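Local coordinates for cytochrome p450EpoK (PDB 1PKF), which is a bacterial haem protein of the cytochrome P450 family, modelled here with protoporphyrin IX containing iron and with epothilone D, at residues Leu301-Val306 with Phe327-Ser332; Phe15-Phe20 with Pro30-Leu35; Pro284-Asn289 with Asp347-Thr352. All coordinates share one frame; numbering follows the deposited sequence.

Contact 1 of 3, residues Leu301-Val306 with Phe327-Ser332; sequences LRIGTV and FLLIPS. With EPD (epothilone D), chain C.
Val306 lays its CG1 methyl over the Phe327 ring, 3.5 Å from the centroid and only 12° off the ring normal, a CH-pi contact between two side chains that run alongside one another. With CG1 anti to the carbonyl carbon (chi1 -66°), this branch is the one brought over the ring. Ile303 meets the same ring obliquely, its CG2 3.4 Å from Phe327 CD2, and also packs against Leu329 CD1. Thr305 and Leu328 share the other face of the sheet, pointing the same way, with Thr305 CG2 4.0 Å from Leu328 CD1. The Thr305 hydroxyl turns to the haem and is hydrogen-bonded to its O1A. The backbones are joined mainly by Leu328 N to Thr305 O, 2.9 Å and nearly straight (168°). Gly304, whose backbone angles leave no place for a CB, lets Leu328 O approach its CA to 3.1 Å and Ile330 CD1 to 3.6 Å. Gly304 O accepts a hydrogen bond from epothilone D O10 at 2.9 Å. Antiparallel strands 304-309 and 325-329 belong to the main beta sheet of the P450 fold, with the first strand edging both the haem and the epothilone D pocket.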
loop_
_atom_site.group_PDB
_atom_site.type_symbol
_atom_site.label_atom_id
_atom_site.label_comp_id
_atom_site.label_asym_id
_atom_site.label_seq_id
_atom_site.Cartn_x
_atom_site.Cartn_y
_atom_site.Cartn_z
ATOM N N LEU A 301 -7.401 -2.221 -0.514
ATOM C CA LEU A 301 -7.704 -1.661 0.788
ATOM C C LEU A 301 -9.038 -2.213 1.316
ATOM O O LEU A 301 -9.962 -2.440 0.539
ATOM C CB LEU A 301 -7.724 -0.160 0.744
ATOM C CG LEU A 301 -6.370 0.475 0.488
ATOM C CD1 LEU A 301 -6.503 1.952 0.207
ATOM C CD2 LEU A 301 -5.424 0.237 1.693
ATOM N N ARG A 302 -9.061 -2.524 2.620
ATOM C CA ARG A 302 -10.255 -2.996 3.333
ATOM C C ARG A 302 -11.285 -1.880 3.487
ATOM O O ARG A 302 -12.478 -2.072 3.251
ATOM C CB ARG A 302 -9.842 -3.503 4.739
ATOM C CG ARG A 302 -10.930 -4.240 5.509
ATOM C CD ARG A 302 -10.443 -4.957 6.797
ATOM N NE ARG A 302 -9.550 -6.056 6.473
ATOM C CZ ARG A 302 -9.951 -7.283 6.219
ATOM N NH1 ARG A 302 -11.232 -7.596 6.285
ATOM N NH2 ARG A 302 -9.072 -8.225 5.929
ATOM N N ILE A 303 -10.816 -0.729 3.930
ATOM C CA ILE A 303 -11.645 0.434 4.151
ATOM C C ILE A 303 -11.137 1.623 3.306
ATOM O O ILE A 303 -11.831 2.116 2.411
ATOM C CB ILE A 303 -11.691 0.805 5.647
ATOM C CG1 ILE A 303 -12.033 -0.447 6.504
ATOM C CG2 ILE A 303 -12.705 1.881 5.856
ATOM C CD1 ILE A 303 -11.170 -0.649 7.715
ATOM N N GLY A 304 -9.935 2.102 3.582
ATOM C CA GLY A 304 -9.376 3.167 2.779
ATOM C C GLY A 304 -8.304 3.881 3.537
ATOM O O GLY A 304 -7.444 3.252 4.113
ATOM N N THR A 305 -8.332 5.204 3.507
ATOM C CA THR A 305 -7.351 5.972 4.237
ATOM C C THR A 305 -8.109 6.984 5.065
ATOM O O THR A 305 -9.334 7.056 4.966
ATOM C CB THR A 305 -6.314 6.585 3.272
ATOM O OG1 THR A 305 -5.293 7.257 4.028
ATOM C CG2 THR A 305 -6.970 7.658 2.385
ATOM N N VAL A 306 -7.407 7.717 5.905
ATOM C CA VAL A 306 -8.044 8.574 6.886
ATOM C C VAL A 306 -7.620 10.032 6.774
ATOM O O VAL A 306 -6.512 10.352 6.341
ATOM C CB VAL A 306 -7.759 8.116 8.352
ATOM C CG1 VAL A 306 -8.399 6.798 8.568
ATOM C CG2 VAL A 306 -6.261 7.985 8.637
ATOM N N PHE A 327 -12.881 8.342 7.171
ATOM C CA PHE A 327 -12.349 7.335 6.285
ATOM C C PHE A 327 -12.859 7.586 4.887
ATOM O O PHE A 327 -14.053 7.810 4.697
ATOM C CB PHE A 327 -12.845 5.950 6.689
ATOM C CG PHE A 327 -11.884 5.176 7.517
ATOM C CD1 PHE A 327 -12.054 5.090 8.889
ATOM C CD2 PHE A 327 -10.825 4.501 6.925
ATOM C CE1 PHE A 327 -11.146 4.334 9.673
ATOM C CE2 PHE A 327 -9.925 3.732 7.718
ATOM C CZ PHE A 327 -10.098 3.663 9.081
ATOM N N LEU A 328 -11.964 7.470 3.913
ATOM C CA LEU A 328 -12.320 7.494 2.505
ATOM C C LEU A 328 -12.404 6.078 2.031
ATOM O O LEU A 328 -11.392 5.402 1.964
ATOM C CB LEU A 328 -11.258 8.260 1.714
ATOM C CG LEU A 328 -10.667 9.505 2.358
ATOM C CD1 LEU A 328 -9.812 10.248 1.346
ATOM C CD2 LEU A 328 -11.711 10.405 2.883
ATOM N N LEU A 329 -13.611 5.621 1.703
ATOM C CA LEU A 329 -13.886 4.265 1.301
ATOM C C LEU A 329 -13.451 3.963 -0.142
ATOM O O LEU A 329 -14.273 3.821 -1.073
ATOM C CB LEU A 329 -15.367 3.947 1.518
ATOM C CG LEU A 329 -15.749 2.486 1.571
ATOM C CD1 LEU A 329 -14.926 1.756 2.640
ATOM C CD2 LEU A 329 -17.275 2.299 1.804
ATOM N N ILE A 330 -12.137 3.799 -0.313
ATOM C CA ILE A 330 -11.584 3.712 -1.640
ATOM C C ILE A 330 -12.161 2.646 -2.519
ATOM O O ILE A 330 -12.442 2.915 -3.658
ATOM C CB ILE A 330 -10.044 3.651 -1.609
ATOM C CG1 ILE A 330 -9.541 5.068 -1.359
ATOM C CG2 ILE A 330 -9.493 3.226 -2.968
ATOM C CD1 ILE A 330 -8.913 5.234 -0.098
ATOM N N PRO A 331 -12.292 1.417 -2.060
ATOM C CA PRO A 331 -12.781 0.371 -2.954
ATOM C C PRO A 331 -14.219 0.658 -3.430
ATOM O O PRO A 331 -14.653 0.127 -4.462
ATOM C CB PRO A 331 -12.687 -0.908 -2.104
ATOM C CG PRO A 331 -12.546 -0.438 -0.704
ATOM C CD PRO A 331 -11.966 0.917 -0.717
ATOM N N SER A 332 -14.926 1.495 -2.674
ATOM C CA SER A 332 -16.276 1.895 -3.014
ATOM C C SER A 332 -16.285 3.029 -4.022
ATOM O O SER A 332 -16.988 2.960 -5.037
ATOM C CB SER A 332 -17.026 2.401 -1.778
ATOM O OG SER A 332 -18.351 2.731 -2.169
HETATM C C51 EPD C . -1.544 1.743 0.846
HETATM C C5 EPD C . -1.123 2.632 1.996
HETATM C C4 EPD C . 0.103 2.428 2.436
HETATM C C3 EPD C . 0.771 3.349 3.412
HETATM C C2 EPD C . 1.264 2.577 4.680
HETATM C C20 EPD C . 2.018 3.510 5.738
HETATM C C21 EPD C . 2.167 2.961 7.151
HETATM C C22 EPD C . 2.387 4.726 5.292
HETATM C C23 EPD C . 3.035 5.704 6.088
HETATM C C24 EPD C . 3.586 6.840 5.801
HETATM S S1 EPD C . 4.207 7.670 7.203
HETATM C C25 EPD C . 3.606 6.342 8.126
HETATM C C27 EPD C . 3.826 6.397 9.611
HETATM N N26 EPD C . 3.029 5.429 7.491
HETATM C C6 EPD C . -1.825 3.988 2.237
HETATM C C7 EPD C . -3.335 3.879 2.407
HETATM C C8 EPD C . -3.622 3.289 3.800
HETATM C C9 EPD C . -4.046 4.045 5.034
HETATM C C91 EPD C . -3.125 4.927 5.780
HETATM C C10 EPD C . -4.182 2.771 6.011
HETATM O O10 EPD C . -5.233 1.919 5.411
HETATM C C11 EPD C . -4.337 3.093 7.554
HETATM C C28 EPD C . -5.620 3.820 7.926
HETATM C C12 EPD C . -4.253 1.823 8.398
HETATM O O12 EPD C . -5.274 1.120 8.378
HETATM C C13 EPD C . -2.923 1.553 9.143
HETATM C C30 EPD C . -2.538 2.634 10.123
HETATM C C29 EPD C . -2.869 0.155 9.762
HETATM C C14 EPD C . -1.712 1.632 8.083
HETATM O O14 EPD C . -0.415 1.632 8.690
HETATM C C15 EPD C . -1.595 0.486 7.118
HETATM C C16 EPD C . -0.462 0.769 6.070
HETATM O O16 EPD C . -0.023 -0.144 5.407
HETATM O O1 EPD C . 0.054 2.126 5.883
#

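Contact 2 of 3, residues Phe15-Phe20 with Pro30-Leu35; sequences FDFKPF and PAIERL
Water 1 bridges Asp16 and Ala31, giving one hydrogen to each backbone carbonyl. It lies 3.0 Å from Asp16 O and 2.7 Å from Ala31 O, and it accepts a weak third bond from Arg34 NE at 3.4 Å. Ala31 O serves twice, since it also takes the helical bond from Leu35 N at 3.2 Å. No direct hydrogen bond spans the two segments, and the water supplies the polar link between Phe15-Phe20 and the helix. The Arg34 guanidinium sits with one face over Pro30 O, offset toward its rim, and belongs to the exposed side of the contact.

Next to the water the contact turns apolar. Leu35 sends its two methyls to different places: CD1 goes to the Phe17 ring, 3.6 Å from Phe17 CD1, while CD2 lies 3.9 Å from Phe15 N. The Phe17 and Leu35 side chains cross at about a right angle, and the methyl meets the ring obliquely. A first torsion of -173° sets Phe17 CG opposite its backbone N, carrying the ring in toward the helix, where Phe17 CE1 comes within 4.4 Å of Ile32 CG2. One face of the ring is covered by Pro19 CD, 3.7 Å above the plane and over its centre.

The N-terminal chain thus lies along helix 29-38, and Phe17 fills the angle between that helix and the edge strand 41-44, edge-to-face with Trp44 and near Phe42. Ile32 and Phe17 both reach Leu329 of strand 325-329, and Ile32 continues onto Pro331 of helix 330-333.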
loop_
_atom_site.group_PDB
_atom_site.type_symbol
_atom_site.label_atom_id
_atom_site.label_comp_id
_atom_site.label_asym_id
_atom_site.label_seq_id
_atom_site.Cartn_x
_atom_site.Cartn_y
_atom_site.Cartn_z
ATOM N N PHE A 15 -26.786 2.055 6.404
ATOM C CA PHE A 15 -27.030 0.703 6.964
ATOM C C PHE A 15 -25.831 -0.047 7.664
ATOM O O PHE A 15 -25.285 0.399 8.691
ATOM C CB PHE A 15 -27.597 -0.218 5.842
ATOM C CG PHE A 15 -29.056 0.052 5.434
ATOM C CD1 PHE A 15 -29.456 -0.178 4.112
ATOM C CD2 PHE A 15 -30.025 0.460 6.359
ATOM C CE1 PHE A 15 -30.783 0.025 3.709
ATOM C CE2 PHE A 15 -31.356 0.661 5.967
ATOM C CZ PHE A 15 -31.735 0.443 4.639
ATOM N N ASP A 16 -25.453 -1.201 7.092
ATOM C CA ASP A 16 -24.600 -2.227 7.744
ATOM C C ASP A 16 -23.142 -2.212 7.226
ATOM O O ASP A 16 -22.873 -2.693 6.108
ATOM C CB ASP A 16 -25.250 -3.611 7.493
ATOM C CG ASP A 16 -24.354 -4.813 7.893
ATOM O OD1 ASP A 16 -24.376 -5.223 9.085
ATOM O OD2 ASP A 16 -23.642 -5.448 7.076
ATOM N N PHE A 17 -22.212 -1.662 8.019
ATOM C CA PHE A 17 -20.764 -1.682 7.657
ATOM C C PHE A 17 -19.941 -2.530 8.631
ATOM O O PHE A 17 -19.680 -2.141 9.776
ATOM C CB PHE A 17 -20.184 -0.278 7.590
ATOM C CG PHE A 17 -18.754 -0.208 7.058
ATOM C CD1 PHE A 17 -18.384 -0.846 5.909
ATOM C CD2 PHE A 17 -17.810 0.559 7.713
ATOM C CE1 PHE A 17 -17.082 -0.767 5.450
ATOM C CE2 PHE A 17 -16.519 0.648 7.250
ATOM C CZ PHE A 17 -16.162 -0.025 6.118
ATOM N N LYS A 18 -19.534 -3.682 8.138
ATOM C CA LYS A 18 -18.795 -4.675 8.882
ATOM C C LYS A 18 -17.603 -5.183 8.050
ATOM O O LYS A 18 -17.629 -6.293 7.491
ATOM C CB LYS A 18 -19.740 -5.837 9.211
ATOM C CG LYS A 18 -20.827 -5.469 10.209
ATOM C CD LYS A 18 -21.630 -6.696 10.524
ATOM C CE LYS A 18 -22.914 -6.354 11.298
ATOM N NZ LYS A 18 -24.023 -7.189 10.785
ATOM N N PRO A 19 -16.560 -4.371 7.964
ATOM C CA PRO A 19 -15.388 -4.691 7.126
ATOM C C PRO A 19 -14.482 -5.789 7.663
ATOM O O PRO A 19 -13.502 -6.106 6.996
ATOM C CB PRO A 19 -14.634 -3.378 7.096
ATOM C CG PRO A 19 -14.985 -2.737 8.353
ATOM C CD PRO A 19 -16.425 -3.069 8.630
ATOM N N PHE A 20 -14.772 -6.321 8.856
ATOM C CA PHE A 20 -14.039 -7.458 9.413
ATOM C C PHE A 20 -14.874 -8.717 9.459
ATOM O O PHE A 20 -14.386 -9.748 9.912
ATOM C CB PHE A 20 -13.486 -7.120 10.809
ATOM C CG PHE A 20 -12.479 -6.039 10.763
ATOM C CD1 PHE A 20 -12.821 -4.740 11.065
ATOM C CD2 PHE A 20 -11.210 -6.290 10.276
ATOM C CE1 PHE A 20 -11.888 -3.719 10.970
ATOM C CE2 PHE A 20 -10.281 -5.271 10.168
ATOM C CZ PHE A 20 -10.623 -3.988 10.516
ATOM N N PRO A 30 -20.690 -6.047 -2.917
ATOM C CA PRO A 30 -22.133 -5.994 -2.609
ATOM C C PRO A 30 -22.436 -5.157 -1.366
ATOM O O PRO A 30 -23.242 -4.234 -1.440
ATOM C CB PRO A 30 -22.503 -7.469 -2.381
ATOM C CG PRO A 30 -21.540 -8.206 -3.163
ATOM C CD PRO A 30 -20.234 -7.434 -3.081
ATOM N N ALA A 31 -21.764 -5.435 -0.248
ATOM C CA ALA A 31 -21.933 -4.622 0.981
ATOM C C ALA A 31 -21.729 -3.114 0.824
ATOM O O ALA A 31 -22.546 -2.309 1.297
ATOM C CB ALA A 31 -21.011 -5.153 2.091
ATOM N N ILE A 32 -20.634 -2.704 0.186
ATOM C CA ILE A 32 -20.352 -1.277 0.102
ATOM C C ILE A 32 -21.141 -0.602 -1.051
ATOM O O ILE A 32 -21.286 0.586 -1.048
ATOM C CB ILE A 32 -18.820 -0.981 0.008
ATOM C CG1 ILE A 32 -18.201 -1.541 -1.281
ATOM C CG2 ILE A 32 -18.066 -1.562 1.227
ATOM C CD1 ILE A 32 -16.643 -1.631 -1.223
ATOM N N GLU A 33 -21.646 -1.353 -2.019
ATOM C CA GLU A 33 -22.538 -0.761 -3.021
ATOM C C GLU A 33 -23.835 -0.370 -2.312
ATOM O O GLU A 33 -24.347 0.761 -2.466
ATOM C CB GLU A 33 -22.833 -1.747 -4.136
ATOM C CG GLU A 33 -23.752 -1.175 -5.211
ATOM C CD GLU A 33 -24.363 -2.255 -6.065
ATOM O OE1 GLU A 33 -24.750 -1.969 -7.230
ATOM O OE2 GLU A 33 -24.477 -3.390 -5.563
ATOM N N ARG A 34 -24.317 -1.281 -1.467
ATOM C CA ARG A 34 -25.484 -1.010 -0.612
ATOM C C ARG A 34 -25.278 0.299 0.119
ATOM O O ARG A 34 -26.168 1.148 0.170
ATOM C CB ARG A 34 -25.650 -2.141 0.404
ATOM C CG ARG A 34 -27.055 -2.393 0.927
ATOM C CD ARG A 34 -27.420 -3.893 0.955
ATOM N NE ARG A 34 -26.320 -4.707 1.488
ATOM C CZ ARG A 34 -25.737 -5.756 0.875
ATOM N NH1 ARG A 34 -26.125 -6.162 -0.331
ATOM N NH2 ARG A 34 -24.741 -6.397 1.487
ATOM N N LEU A 35 -24.096 0.462 0.710
ATOM C CA LEU A 35 -23.823 1.653 1.487
ATOM C C LEU A 35 -23.729 2.854 0.564
ATOM O O LEU A 35 -24.327 3.894 0.825
ATOM C CB LEU A 35 -22.530 1.500 2.303
ATOM C CG LEU A 35 -22.642 0.632 3.567
ATOM C CD1 LEU A 35 -21.278 0.153 4.048
ATOM C CD2 LEU A 35 -23.347 1.360 4.665
HETATM O O HOH W 1 -24.068 -3.017 3.352
#

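Contact 3 of 3, residues Pro284-Asn289 with Asp347-Thr352; sequences PGLMRN and DVRRDT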
loop_
_atom_site.group_PDB
_atom_site.type_symbol
_atom_site.label_atom_id
_atom_site.label_comp_id
_atom_site.label_asym_id
_atom_site.label_seq_id
_atom_site.Cartn_x
_atom_site.Cartn_y
_atom_site.Cartn_z
ATOM N N PRO A 284 1.296 -7.093 -24.973
ATOM C CA PRO A 284 1.995 -7.002 -23.684
ATOM C C PRO A 284 2.074 -5.566 -23.158
ATOM O O PRO A 284 2.165 -5.338 -21.949
ATOM C CB PRO A 284 3.384 -7.562 -24.002
ATOM C CG PRO A 284 3.161 -8.489 -25.178
ATOM C CD PRO A 284 2.070 -7.838 -25.987
ATOM N N GLY A 285 2.025 -4.598 -24.065
ATOM C CA GLY A 285 2.005 -3.199 -23.677
ATOM C C GLY A 285 0.811 -2.809 -22.818
ATOM O O GLY A 285 0.838 -1.768 -22.182
ATOM N N LEU A 286 -0.233 -3.629 -22.801
ATOM C CA LEU A 286 -1.418 -3.357 -21.978
ATOM C C LEU A 286 -1.214 -3.752 -20.498
ATOM O O LEU A 286 -2.082 -3.513 -19.665
ATOM C CB LEU A 286 -2.648 -4.112 -22.516
ATOM C CG LEU A 286 -3.647 -3.341 -23.387
ATOM C CD1 LEU A 286 -4.832 -4.251 -23.757
ATOM C CD2 LEU A 286 -4.122 -2.041 -22.717
ATOM N N MET A 287 -0.079 -4.364 -20.180
ATOM C CA MET A 287 0.119 -4.909 -18.856
ATOM C C MET A 287 0.041 -3.761 -17.857
ATOM O O MET A 287 -0.586 -3.897 -16.818
ATOM C CB MET A 287 1.439 -5.677 -18.769
ATOM C CG MET A 287 1.750 -6.284 -17.410
ATOM S SD MET A 287 0.426 -7.279 -16.668
ATOM C CE MET A 287 0.619 -8.803 -17.524
ATOM N N ARG A 288 0.618 -2.619 -18.185
ATOM C CA ARG A 288 0.637 -1.527 -17.243
ATOM C C ARG A 288 -0.765 -1.027 -16.930
ATOM O O ARG A 288 -1.063 -0.697 -15.779
ATOM C CB ARG A 288 1.494 -0.377 -17.716
ATOM C CG ARG A 288 1.819 0.619 -16.572
ATOM C CD ARG A 288 3.266 1.166 -16.573
ATOM N NE ARG A 288 3.691 1.535 -17.926
ATOM C CZ ARG A 288 3.266 2.613 -18.587
ATOM N NH1 ARG A 288 2.413 3.463 -18.017
ATOM N NH2 ARG A 288 3.701 2.847 -19.823
ATOM N N ASN A 289 -1.625 -0.980 -17.948
ATOM C CA ASN A 289 -2.991 -0.492 -17.764
ATOM C C ASN A 289 -3.793 -1.456 -16.963
ATOM O O ASN A 289 -4.613 -1.063 -16.167
ATOM C CB ASN A 289 -3.737 -0.279 -19.097
ATOM C CG ASN A 289 -4.952 0.581 -18.922
ATOM O OD1 ASN A 289 -4.848 1.706 -18.498
ATOM N ND2 ASN A 289 -6.115 0.044 -19.224
ATOM N N ASP A 347 -11.963 -4.397 -16.887
ATOM C CA ASP A 347 -11.721 -3.989 -18.275
ATOM C C ASP A 347 -10.342 -3.365 -18.437
ATOM O O ASP A 347 -10.163 -2.193 -18.174
ATOM C CB ASP A 347 -12.793 -2.976 -18.687
ATOM C CG ASP A 347 -12.631 -2.486 -20.115
ATOM O OD1 ASP A 347 -11.740 -2.987 -20.856
ATOM O OD2 ASP A 347 -13.369 -1.584 -20.565
ATOM N N VAL A 348 -9.380 -4.167 -18.870
ATOM C CA VAL A 348 -7.993 -3.743 -18.971
ATOM C C VAL A 348 -7.726 -2.729 -20.109
ATOM O O VAL A 348 -6.615 -2.225 -20.243
ATOM C CB VAL A 348 -7.065 -4.948 -19.144
ATOM C CG1 VAL A 348 -7.258 -5.971 -18.012
ATOM C CG2 VAL A 348 -7.253 -5.609 -20.516
ATOM N N ARG A 349 -8.743 -2.407 -20.906
ATOM C CA ARG A 349 -8.623 -1.344 -21.910
ATOM C C ARG A 349 -9.155 0.010 -21.460
ATOM O O ARG A 349 -8.926 1.007 -22.148
ATOM C CB ARG A 349 -9.363 -1.735 -23.177
ATOM C CG ARG A 349 -8.896 -3.021 -23.753
ATOM C CD ARG A 349 -9.711 -3.503 -24.957
ATOM N NE ARG A 349 -8.831 -4.192 -25.891
ATOM C CZ ARG A 349 -8.790 -3.990 -27.205
ATOM N NH1 ARG A 349 -9.606 -3.116 -27.793
ATOM N NH2 ARG A 349 -7.920 -4.677 -27.945
ATOM N N ARG A 350 -9.874 0.055 -20.331
ATOM C CA ARG A 350 -10.525 1.288 -19.924
ATOM C C ARG A 350 -9.506 2.333 -19.613
ATOM O O ARG A 350 -8.339 2.043 -19.418
ATOM C CB ARG A 350 -11.432 1.085 -18.707
ATOM C CG ARG A 350 -10.693 1.068 -17.323
ATOM C CD ARG A 350 -11.603 1.207 -16.121
ATOM N NE ARG A 350 -12.629 0.170 -16.135
ATOM C CZ ARG A 350 -13.951 0.387 -16.258
ATOM N NH1 ARG A 350 -14.443 1.604 -16.373
ATOM N NH2 ARG A 350 -14.777 -0.638 -16.279
ATOM N N ASP A 351 -9.981 3.559 -19.553
ATOM C CA ASP A 351 -9.220 4.659 -19.073
ATOM C C ASP A 351 -9.228 4.682 -17.519
ATOM O O ASP A 351 -10.279 4.881 -16.864
ATOM C CB ASP A 351 -9.803 5.951 -19.629
ATOM C CG ASP A 351 -9.027 7.142 -19.201
ATOM O OD1 ASP A 351 -7.921 6.938 -18.662
ATOM O OD2 ASP A 351 -9.425 8.324 -19.358
ATOM N N THR A 352 -8.044 4.525 -16.946
ATOM C CA THR A 352 -7.926 4.323 -15.512
ATOM C C THR A 352 -7.433 5.572 -14.868
ATOM O O THR A 352 -7.178 5.560 -13.678
ATOM C CB THR A 352 -6.931 3.181 -15.198
ATOM O OG1 THR A 352 -5.676 3.416 -15.848
ATOM C CG2 THR A 352 -7.382 1.920 -15.777
HETATM O O HOH W 2 -5.599 4.335 -18.707
#
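Asn289 of helix 287-297 reaches across to Asp347-Thr352, where a type I beta turn from Asp347 to Arg350 is combined with an Asx turn at Asp347. This is the helix that carries the ExxR motif of P450s, here Glu293 and Arg296. Arg350 of the turn bonds to Glu293 through NE, consistent with the Glu-Arg-Arg triad of the family, and Arg350 NH1 is held by Ser341 O.

Along the Asn289 side chain, CB first passes Val348 O at 3.7 Å. CG, anti to the backbone N (chi1 -163°), lies 3.5 Å from Val348 O, the torsion swinging the amide away from the helix into the turn. At the tip, ND2 uses both of its hydrogens on backbone carbonyls. One goes to Val348 O at 2.5 Å, unusually short, so its exact length is doubtful; here the donor stands well above the carbonyl plane, 59° out of it. The other goes to Arg350 O at 3.0 Å, in the carbonyl plane. Both acceptors lie close to the plane of the Asn289 amide, and this pair of bonds should fix its rotation. On the other branch, OD1 accepts from water 2 at 2.7 Å, and that water accepts in turn from Thr352 N at 3.0 Å. The amide thus reaches Val348 and Arg350 directly, and Thr352 through the water.

Beside it, Leu286 CD2 lies 3.5 Å from Val348 O, and Arg349 is paired with Glu283. Within the turn, the amide N of Arg349 meets Asp347 OD1 at 3.1 Å, from above the carboxylate plane.

In the fold
Contacts 1 and 2 adjoin, their centres 12 Å apart: Arg302 NH1 lies 2.8 Å from Pro19 O, a probable hydrogen bond, and Ile303 CG2 packs on Phe17 CZ at 4.0 Å. Contact 1 is the one at the ligands; measured from side chain to nearest ligand atom, Thr305 is about 2 Å from the haem, Phe17 of contact 2 about 11 Å from epothilone D, and Thr352 of contact 3 about 13 Å from the haem. Contact 3 stands apart, centred about 23 Å from the centre of contact 1 and 29 Å from that of contact 2. In the chain, contact 1 is nested inside the loop closed by contact 3, since residues 301-332 fall between Asn289 and Asp347.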